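Local coordinates for probable ss-1,3-N-acetylglucosaminyltransferase (Staphylococcus aureus subsp. aureus N315, PDB 6H21), which is probably a family 2 glycosyltransferase with a GT-A-type fold and a TarS-type linker domain, at residues M292-K297 / N333-V338. Residues are numbered along the deposited sequence; the frame is centred on the assembly and turned at random.
Sequences MKYEDK and NDLLAV
L335 reaches the first turn of helix 294-308 chiefly with one methyl, CD2, which meets Y294 and K297 together. From CB the leucine points at the other helix; CG is anti to the backbone N (chi1 177°), and the turn about CB-CG (chi2 62°, to CD1) leaves CD2 anti to CA, extended forward. CB and CG are the stem. CD1 stays farther back, L335 CD1 lying 4.2 Å from K297 CB. CD2 sits 3.9 Å from Y294 CE1 and 4.0 Å from Y294 CD1, obliquely to the ring, against its CD1-CE1 bond. The same methyl is 4.0 Å from K297 CB, the foot of a lysine whose extended chain then runs away from the leucine. K297 NZ finishes at the carbonyl oxygens of A288 and S290, in the loop just ahead of the helix. L335 also touches I298 and L301 of helix 294-308, and F287 and A288 of that loop. One residue before L335, D334 N-caps helix 335-344: A337 N gives its hydrogen to D334 OD1 at 3.0 Å, arriving from above the carboxylate plane. Y294 OH is hydrogen-bonded to Q332 of the second subunit, and its ring makes a cation-pi contact with R313 of that subunit. No hydrogen bond joins 292-297 to 333-338, so what holds between them is van der Waals contact, at a place where helices of the chain meet another copy.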
ATOM      1  N   MET C 292      -0.444   1.205 -20.465  1.00 40.86           N
ATOM      2  CA  MET C 292       0.805   1.837 -20.895  1.00 40.71           C
ATOM      3  C   MET C 292       1.974   0.892 -20.623  1.00 40.79           C
ATOM      4  O   MET C 292       1.995   0.218 -19.568  1.00 40.13           O
ATOM      5  CB  MET C 292       1.084   3.130 -20.134  1.00 40.17           C
ATOM      6  CG  MET C 292       0.572   4.379 -20.812  1.00 40.52           C
ATOM      7  SD  MET C 292       0.737   5.808 -19.727  1.00 40.88           S
ATOM      8  CE  MET C 292       2.502   5.775 -19.440  1.00 39.01           C
ATOM      9  N   LYS C 293       2.924   0.853 -21.568  1.00 41.10           N
ATOM     10  CA  LYS C 293       4.197   0.176 -21.383  1.00 41.55           C
ATOM     11  C   LYS C 293       4.855   0.677 -20.090  1.00 39.61           C
ATOM     12  O   LYS C 293       4.788   1.865 -19.753  1.00 38.38           O
ATOM     13  CB  LYS C 293       5.146   0.447 -22.559  1.00 42.98           C
ATOM     14  CG  LYS C 293       4.912  -0.346 -23.837  1.00 45.30           C
ATOM     15  CD  LYS C 293       6.106  -0.285 -24.784  1.00 46.56           C
ATOM     16  CE  LYS C 293       6.025  -1.265 -25.934  1.00 48.89           C
ATOM     17  N   TYR C 294       5.539  -0.224 -19.394  1.00 39.48           N
ATOM     18  CA  TYR C 294       6.227   0.096 -18.151  1.00 38.19           C
ATOM     19  C   TYR C 294       7.167   1.299 -18.335  1.00 37.81           C
ATOM     20  O   TYR C 294       7.183   2.220 -17.520  1.00 36.16           O
ATOM     21  CB  TYR C 294       7.055  -1.097 -17.689  1.00 38.49           C
ATOM     22  CG  TYR C 294       7.980  -0.819 -16.539  1.00 37.24           C
ATOM     23  CD1 TYR C 294       7.492  -0.645 -15.250  1.00 36.04           C
ATOM     24  CD2 TYR C 294       9.346  -0.730 -16.740  1.00 37.45           C
ATOM     25  CE1 TYR C 294       8.343  -0.386 -14.187  1.00 35.01           C
ATOM     26  CE2 TYR C 294      10.209  -0.473 -15.688  1.00 36.51           C
ATOM     27  CZ  TYR C 294       9.706  -0.308 -14.412  1.00 35.24           C
ATOM     28  OH  TYR C 294      10.565  -0.049 -13.390  1.00 34.47           O
ATOM     29  N   GLU C 295       7.997   1.224 -19.382  1.00 39.04           N
ATOM     30  CA  GLU C 295       8.992   2.254 -19.679  1.00 39.20           C
ATOM     31  C   GLU C 295       8.325   3.624 -19.861  1.00 38.26           C
ATOM     32  O   GLU C 295       8.877   4.653 -19.435  1.00 37.82           O
ATOM     33  CB  GLU C 295       9.785   1.888 -20.933  1.00 41.01           C
ATOM     34  CG  GLU C 295      11.266   1.852 -20.650  1.00 41.72           C
ATOM     35  N   ASP C 296       7.138   3.645 -20.470  1.00 38.20           N
ATOM     36  CA  ASP C 296       6.409   4.893 -20.676  1.00 37.71           C
ATOM     37  C   ASP C 296       5.825   5.413 -19.360  1.00 35.78           C
ATOM     38  O   ASP C 296       5.765   6.628 -19.156  1.00 34.94           O
ATOM     39  CB  ASP C 296       5.322   4.732 -21.731  1.00 38.94           C
ATOM     40  CG  ASP C 296       5.904   4.465 -23.103  1.00 41.24           C
ATOM     41  OD1 ASP C 296       7.042   4.926 -23.358  1.00 42.56           O
ATOM     42  OD2 ASP C 296       5.237   3.778 -23.892  1.00 43.03           O
ATOM     43  N   LYS C 297       5.375   4.501 -18.485  1.00 34.91           N
ATOM     44  CA  LYS C 297       4.879   4.886 -17.159  1.00 33.45           C
ATOM     45  C   LYS C 297       6.002   5.565 -16.366  1.00 32.46           C
ATOM     46  O   LYS C 297       5.778   6.566 -15.698  1.00 31.41           O
ATOM     47  CB  LYS C 297       4.376   3.674 -16.372  1.00 33.28           C
ATOM     48  CG  LYS C 297       3.145   3.002 -16.945  1.00 34.08           C
ATOM     49  CD  LYS C 297       2.685   1.797 -16.138  1.00 34.22           C
ATOM     50  CE  LYS C 297       1.266   1.417 -16.494  1.00 34.83           C
ATOM     51  NZ  LYS C 297       0.876   0.125 -15.903  1.00 35.37           N
ATOM     52  N   ASN C 333       8.291   9.654  -6.595  1.00 27.44           N
ATOM     53  CA  ASN C 333       8.618   9.076  -7.920  1.00 27.87           C
ATOM     54  C   ASN C 333       8.588   7.541  -7.801  1.00 27.90           C
ATOM     55  O   ASN C 333       9.484   6.862  -8.244  1.00 28.00           O
ATOM     56  CB  ASN C 333       9.952   9.634  -8.457  1.00 28.26           C
ATOM     57  CG  ASN C 333      10.186   9.400  -9.938  1.00 29.10           C
ATOM     58  OD1 ASN C 333       9.251   9.200 -10.721  1.00 29.19           O
ATOM     59  ND2 ASN C 333      11.444   9.472 -10.347  1.00 29.65           N
ATOM     60  N   ASP C 334       7.513   7.009  -7.200  1.00 27.78           N
ATOM     61  CA  ASP C 334       7.403   5.603  -6.812  1.00 27.98           C
ATOM     62  C   ASP C 334       6.189   4.981  -7.506  1.00 27.88           C
ATOM     63  O   ASP C 334       5.063   5.140  -7.050  1.00 27.48           O
ATOM     64  CB  ASP C 334       7.296   5.478  -5.292  1.00 28.20           C
ATOM     65  CG  ASP C 334       7.464   4.067  -4.732  1.00 29.15           C
ATOM     66  OD1 ASP C 334       6.815   3.113  -5.225  1.00 30.00           O
ATOM     67  OD2 ASP C 334       8.157   3.959  -3.716  1.00 31.47           O
ATOM     68  N   LEU C 335       6.435   4.300  -8.631  1.00 28.06           N
ATOM     69  CA  LEU C 335       5.372   3.838  -9.473  1.00 28.41           C
ATOM     70  C   LEU C 335       4.513   2.820  -8.709  1.00 28.24           C
ATOM     71  O   LEU C 335       3.305   2.850  -8.832  1.00 28.27           O
ATOM     72  CB  LEU C 335       5.944   3.251 -10.767  1.00 29.28           C
ATOM     73  CG  LEU C 335       4.898   2.650 -11.709  1.00 30.25           C
ATOM     74  CD1 LEU C 335       3.899   3.700 -12.176  1.00 30.08           C
ATOM     75  CD2 LEU C 335       5.552   1.965 -12.906  1.00 31.36           C
ATOM     76  N   LEU C 336       5.146   1.945  -7.914  1.00 28.00           N
ATOM     77  CA  LEU C 336       4.397   0.902  -7.127  1.00 28.14           C
ATOM     78  C   LEU C 336       3.401   1.580  -6.178  1.00 27.71           C
ATOM     79  O   LEU C 336       2.261   1.134  -6.019  1.00 28.19           O
ATOM     80  CB  LEU C 336       5.378   0.020  -6.345  1.00 28.00           C
ATOM     81  CG  LEU C 336       6.126  -1.053  -7.144  1.00 28.74           C
ATOM     82  CD1 LEU C 336       7.093  -1.827  -6.265  1.00 28.53           C
ATOM     83  CD2 LEU C 336       5.170  -2.021  -7.793  1.00 29.80           C
ATOM     84  N   ALA C 337       3.866   2.646  -5.537  1.00 26.97           N
ATOM     85  CA  ALA C 337       3.064   3.414  -4.589  1.00 26.64           C
ATOM     86  C   ALA C 337       1.919   4.132  -5.312  1.00 26.91           C
ATOM     87  O   ALA C 337       0.832   4.189  -4.784  1.00 27.13           O
ATOM     88  CB  ALA C 337       3.929   4.368  -3.821  1.00 25.95           C
ATOM     89  N   VAL C 338       2.129   4.626  -6.540  1.00 27.03           N
ATOM     90  CA  VAL C 338       1.013   5.258  -7.278  1.00 27.33           C
ATOM     91  C   VAL C 338      -0.038   4.197  -7.641  1.00 28.15           C
ATOM     92  O   VAL C 338      -1.248   4.411  -7.460  1.00 28.45           O
ATOM     93  CB  VAL C 338       1.487   6.065  -8.504  1.00 27.32           C
ATOM     94  CG1 VAL C 338       0.313   6.713  -9.224  1.00 27.62           C
ATOM     95  CG2 VAL C 338       2.523   7.111  -8.116  1.00 26.71           C
TER